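PDB 5GGY: Iron(III) ABC transporter, periplasmic iron-compound-binding protein from Vibrio cholerae, which probably binds iron(III)-loaded hydroxamate siderophores such as Desferal in the periplasm and delivers them to an ABC transporter for import. Local coordinates for residues Gln233-Val236 against Leu237-Ala240; Arg166-Asn169 against Pro170-Phe174. All coordinates share one frame; numbering follows the deposited sequence.

Interaction 1: residues Gln233-Val236 against Leu237-Ala240; sequences QKSV and LWRA
Ser235 O is gripped by two backbone amides of the following turn. Arg239 N makes the firm bond, 3.0 Å from Ser235 O with an N-H...O angle of 165°, while Trp238 N, 3.2 Å from the same Ser235 O, adds a weak, bent one. A second weak bond runs from Ala240 N to Val236 O at the end of the short helix, where Ala240 is the first residue to leave helical geometry. Ser235 is the N-cap of that helix, yet its hydroxyl turns back and hydrogen-bonds to Val232 O of the preceding helix. With chi1 59°, OG lies between the backbone N and the carbonyl carbon, where it also touches Trp238 CB at 3.2 Å. The cap residue therefore ties the two helices together, its carbonyl serving the second and its hydroxyl the first. Trp238 is the one buried side chain here. Its CG is anti to the backbone N, and the pyrrole part of the indole reaches back beside Gln233: CD1 lies 3.5 Å from Gln233 CA, and Gln233 N sits over a face of the ring. The extended Gln233 side chain runs alongside the indole in the same direction, its amide plane 87° from the ring plane, with CG 4.2 Å from Trp238 NE1. Arg239 sets its aliphatic CG 3.6 Å from Gln233 O, and the bent chain then leads its guanidinium away. The eight residues thus form the junction between helix 229-234 and helix 236-239, a surface corner where Leu237 packs on the loop residues Leu209 and Ser210 that follow strand 204-208.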
loop_
_atom_site.group_PDB
_atom_site.type_symbol
_atom_site.label_atom_id
_atom_site.label_comp_id
_atom_site.label_asym_id
_atom_site.label_seq_id
_atom_site.Cartn_x
_atom_site.Cartn_y
_atom_site.Cartn_z
ATOM N N GLN A 233 -5.532 12.361 -35.223
ATOM C CA GLN A 233 -4.253 13.051 -35.370
ATOM C C GLN A 233 -4.198 14.014 -36.555
ATOM O O GLN A 233 -3.453 14.994 -36.525
ATOM C CB GLN A 233 -3.124 12.029 -35.491
ATOM C CG GLN A 233 -2.827 11.292 -34.196
ATOM C CD GLN A 233 -1.775 10.219 -34.364
ATOM O OE1 GLN A 233 -2.061 9.126 -34.854
ATOM N NE2 GLN A 233 -0.547 10.523 -33.956
ATOM N N LYS A 234 -4.986 13.741 -37.590
ATOM C CA LYS A 234 -5.001 14.581 -38.788
ATOM C C LYS A 234 -6.035 15.691 -38.700
ATOM O O LYS A 234 -5.966 16.678 -39.425
ATOM C CB LYS A 234 -5.290 13.744 -40.030
ATOM C CG LYS A 234 -4.511 12.452 -40.118
ATOM C CD LYS A 234 -5.099 11.586 -41.207
ATOM C CE LYS A 234 -6.583 11.356 -40.971
ATOM N NZ LYS A 234 -7.189 10.539 -42.053
ATOM N N SER A 235 -7.009 15.512 -37.820
ATOM C CA SER A 235 -8.109 16.460 -37.700
ATOM C C SER A 235 -7.613 17.849 -37.309
ATOM O O SER A 235 -6.636 17.994 -36.573
ATOM C CB SER A 235 -9.138 15.963 -36.683
ATOM O OG SER A 235 -8.548 15.792 -35.407
ATOM N N VAL A 236 -8.295 18.866 -37.821
ATOM C CA VAL A 236 -7.931 20.256 -37.585
ATOM C C VAL A 236 -7.994 20.618 -36.104
ATOM O O VAL A 236 -7.126 21.324 -35.590
ATOM C CB VAL A 236 -8.851 21.206 -38.377
ATOM C CG1 VAL A 236 -8.332 22.632 -38.303
ATOM C CG2 VAL A 236 -8.959 20.747 -39.822
ATOM N N LEU A 237 -9.024 20.123 -35.422
ATOM C CA LEU A 237 -9.229 20.425 -34.007
ATOM C C LEU A 237 -8.096 19.881 -33.142
ATOM O O LEU A 237 -7.738 20.474 -32.125
ATOM C CB LEU A 237 -10.569 19.858 -33.529
ATOM C CG LEU A 237 -10.959 20.097 -32.068
ATOM C CD1 LEU A 237 -11.022 21.586 -31.764
ATOM C CD2 LEU A 237 -12.286 19.423 -31.750
ATOM N N TRP A 238 -7.529 18.754 -33.557
ATOM C CA TRP A 238 -6.458 18.106 -32.810
ATOM C C TRP A 238 -5.093 18.703 -33.136
ATOM O O TRP A 238 -4.280 18.922 -32.241
ATOM C CB TRP A 238 -6.455 16.604 -33.091
ATOM C CG TRP A 238 -5.321 15.854 -32.455
ATOM C CD1 TRP A 238 -4.113 15.569 -33.015
ATOM C CD2 TRP A 238 -5.299 15.285 -31.141
ATOM N NE1 TRP A 238 -3.337 14.859 -32.132
ATOM C CE2 TRP A 238 -4.043 14.671 -30.975
ATOM C CE3 TRP A 238 -6.219 15.236 -30.090
ATOM C CZ2 TRP A 238 -3.683 14.017 -29.798
ATOM C CZ3 TRP A 238 -5.860 14.584 -28.920
ATOM C CH2 TRP A 238 -4.602 13.985 -28.784
ATOM N N ARG A 239 -4.847 18.968 -34.416
ATOM C CA ARG A 239 -3.573 19.539 -34.845
ATOM C C ARG A 239 -3.382 20.957 -34.315
ATOM O O ARG A 239 -2.264 21.471 -34.281
ATOM C CB ARG A 239 -3.462 19.538 -36.373
ATOM C CG ARG A 239 -2.578 18.434 -36.937
ATOM C CD ARG A 239 -2.148 18.753 -38.360
ATOM N NE ARG A 239 -0.695 18.770 -38.505
ATOM C CZ ARG A 239 0.068 19.837 -38.281
ATOM N NH1 ARG A 239 -0.483 20.981 -37.900
ATOM N NH2 ARG A 239 1.382 19.759 -38.439
ATOM N N ALA A 240 -4.480 21.584 -33.899
ATOM C CA ALA A 240 -4.438 22.947 -33.385
ATOM C C ALA A 240 -4.459 22.974 -31.858
ATOM O O ALA A 240 -4.693 24.019 -31.251
ATOM C CB ALA A 240 -5.599 23.757 -33.943
#

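Interaction 2: residues Arg166-Asn169 against Pro170-Phe174; sequences RFAN and PTSVF
Phe167 and Val173 form the non-hydrogen-bonded antiparallel pair of this hairpin, their side chains meeting on one face of the sheet. Phe167, with CG anti to its carbonyl carbon (chi1 -76°), sets ring atom CD1 3.8 Å from Val173 CG2. The same ring stacks with Phe226 and meets Tyr222 edge-to-face. On the other face Phe174 leans its ring across the hairpin toward the turn, and its CE2 comes 3.5 Å from Ala168 CB, while strand 204-208 supplies Ile204 and Gln206 against the ring. Arg166 and Phe174 are the hydrogen-bonded pair: Phe174 N to Arg166 O is short and straight at 2.8 Å, and the return bond from Arg166 N to Phe174 O is longer at 3.2 Å. The extended Arg166 side chain leaves the hairpin, its NE reaching Tyr176 and its NH1 Ser257. Nearer the turn Ala168 and Asn169 both face Ser172 in a classic beta bulge. Ser172 O takes Ala168 N at 3.0 Å, the donor standing well above the carbonyl plane, and Asn169 N only weakly. A type I turn from Asn169 to Ser172 closes the hairpin. Asn169 starts both this turn and an Asx turn: chi1 60° places CG between the backbone N and the carbonyl carbon, and Asn169 OD1 accepts from Thr171 N (2.7 Å) and Thr171 OG1 (2.8 Å). ND2 lies 3.2 Å from Ser172 CB, whose OG hydrogen-bonds to Gln206. The chemistry is thus divided: backbone hydrogen bonds pair the strands and apolar packing lines both faces, whereas one amide oxygen accepting two bonds from Thr171 fixes the rotation of Asn169 and pins the turn.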
loop_
_atom_site.group_PDB
_atom_site.type_symbol
_atom_site.label_atom_id
_atom_site.label_comp_id
_atom_site.label_asym_id
_atom_site.label_seq_id
_atom_site.Cartn_x
_atom_site.Cartn_y
_atom_site.Cartn_z
ATOM N N ARG A 166 -9.601 8.513 -22.551
ATOM C CA ARG A 166 -9.834 7.642 -23.695
ATOM C C ARG A 166 -10.760 8.372 -24.663
ATOM O O ARG A 166 -11.528 9.246 -24.260
ATOM C CB ARG A 166 -10.455 6.306 -23.276
ATOM C CG ARG A 166 -9.550 5.405 -22.450
ATOM C CD ARG A 166 -10.223 4.063 -22.194
ATOM N NE ARG A 166 -9.502 3.254 -21.213
ATOM C CZ ARG A 166 -8.632 2.299 -21.525
ATOM N NH1 ARG A 166 -8.023 1.613 -20.566
ATOM N NH2 ARG A 166 -8.375 2.025 -22.796
ATOM N N PHE A 167 -10.686 8.016 -25.939
ATOM C CA PHE A 167 -11.554 8.617 -26.941
ATOM C C PHE A 167 -12.901 7.908 -27.017
ATOM O O PHE A 167 -12.960 6.703 -27.227
ATOM C CB PHE A 167 -10.889 8.593 -28.320
ATOM C CG PHE A 167 -9.815 9.625 -28.499
ATOM C CD1 PHE A 167 -10.135 10.949 -28.753
ATOM C CD2 PHE A 167 -8.484 9.273 -28.417
ATOM C CE1 PHE A 167 -9.139 11.898 -28.917
ATOM C CE2 PHE A 167 -7.490 10.219 -28.579
ATOM C CZ PHE A 167 -7.818 11.531 -28.829
ATOM N N ALA A 168 -13.981 8.661 -26.838
ATOM C CA ALA A 168 -15.322 8.130 -27.056
ATOM C C ALA A 168 -15.546 8.015 -28.555
ATOM O O ALA A 168 -16.105 7.044 -29.057
ATOM C CB ALA A 168 -16.364 9.022 -26.425
ATOM N N ASN A 169 -15.076 9.035 -29.256
ATOM C CA ASN A 169 -15.079 9.084 -30.703
ATOM C C ASN A 169 -14.106 10.193 -31.098
ATOM O O ASN A 169 -13.521 10.822 -30.222
ATOM C CB ASN A 169 -16.496 9.317 -31.245
ATOM C CG ASN A 169 -17.101 10.615 -30.773
ATOM O OD1 ASN A 169 -16.716 11.695 -31.219
ATOM N ND2 ASN A 169 -18.085 10.514 -29.888
ATOM N N PRO A 170 -13.905 10.428 -32.404
ATOM C CA PRO A 170 -12.933 11.464 -32.778
ATOM C C PRO A 170 -13.258 12.873 -32.278
ATOM O O PRO A 170 -12.383 13.726 -32.349
ATOM C CB PRO A 170 -12.960 11.411 -34.304
ATOM C CG PRO A 170 -13.281 10.002 -34.602
ATOM C CD PRO A 170 -14.265 9.586 -33.560
ATOM N N THR A 171 -14.465 13.111 -31.774
ATOM C CA THR A 171 -14.802 14.440 -31.274
ATOM C C THR A 171 -15.254 14.458 -29.816
ATOM O O THR A 171 -15.562 15.511 -29.277
ATOM C CB THR A 171 -15.886 15.103 -32.149
ATOM O OG1 THR A 171 -17.015 14.234 -32.283
ATOM C CG2 THR A 171 -15.328 15.424 -33.525
ATOM N N SER A 172 -15.280 13.295 -29.176
ATOM C CA SER A 172 -15.681 13.205 -27.774
ATOM C C SER A 172 -14.616 12.483 -26.962
ATOM O O SER A 172 -13.917 11.622 -27.474
ATOM C CB SER A 172 -17.022 12.484 -27.631
ATOM O OG SER A 172 -17.647 12.801 -26.403
ATOM N N VAL A 173 -14.497 12.838 -25.689
ATOM C CA VAL A 173 -13.424 12.321 -24.840
ATOM C C VAL A 173 -13.913 11.934 -23.440
ATOM O O VAL A 173 -14.764 12.603 -22.866
ATOM C CB VAL A 173 -12.278 13.364 -24.736
ATOM C CG1 VAL A 173 -11.708 13.438 -23.332
ATOM C CG2 VAL A 173 -11.193 13.060 -25.755
ATOM N N PHE A 174 -13.377 10.835 -22.914
ATOM C CA PHE A 174 -13.634 10.417 -21.538
ATOM C C PHE A 174 -12.490 10.813 -20.618
ATOM O O PHE A 174 -11.506 10.095 -20.506
ATOM C CB PHE A 174 -13.846 8.903 -21.451
ATOM C CG PHE A 174 -15.154 8.434 -22.018
ATOM C CD1 PHE A 174 -16.354 8.930 -21.538
ATOM C CD2 PHE A 174 -15.182 7.475 -23.015
ATOM C CE1 PHE A 174 -17.558 8.493 -22.056
ATOM C CE2 PHE A 174 -16.382 7.032 -23.533
ATOM C CZ PHE A 174 -17.571 7.540 -23.057
#

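How the interactions relate
Interaction 1 is a surface corner between two short helices, interaction 2 a partly buried beta hairpin; their centres lie about 13 Å apart, on the same side of the centre of the chain. They meet directly through aromatic packing, with Trp238 CZ3 3.6 Å from Phe167 CZ, so the one buried side chain of 233-240 rests on a buried ring of the hairpin. Helix 229-234, which carries the start of interaction 1, also meets the hairpin: its Val232 touches Phe167 and Pro170. Leu209 packs against Leu237, Phe167 and Val173. In 233-240 main-chain carbonyls do most of the polar work, whereas 166-174 adds a side-chain amide that staples its turn.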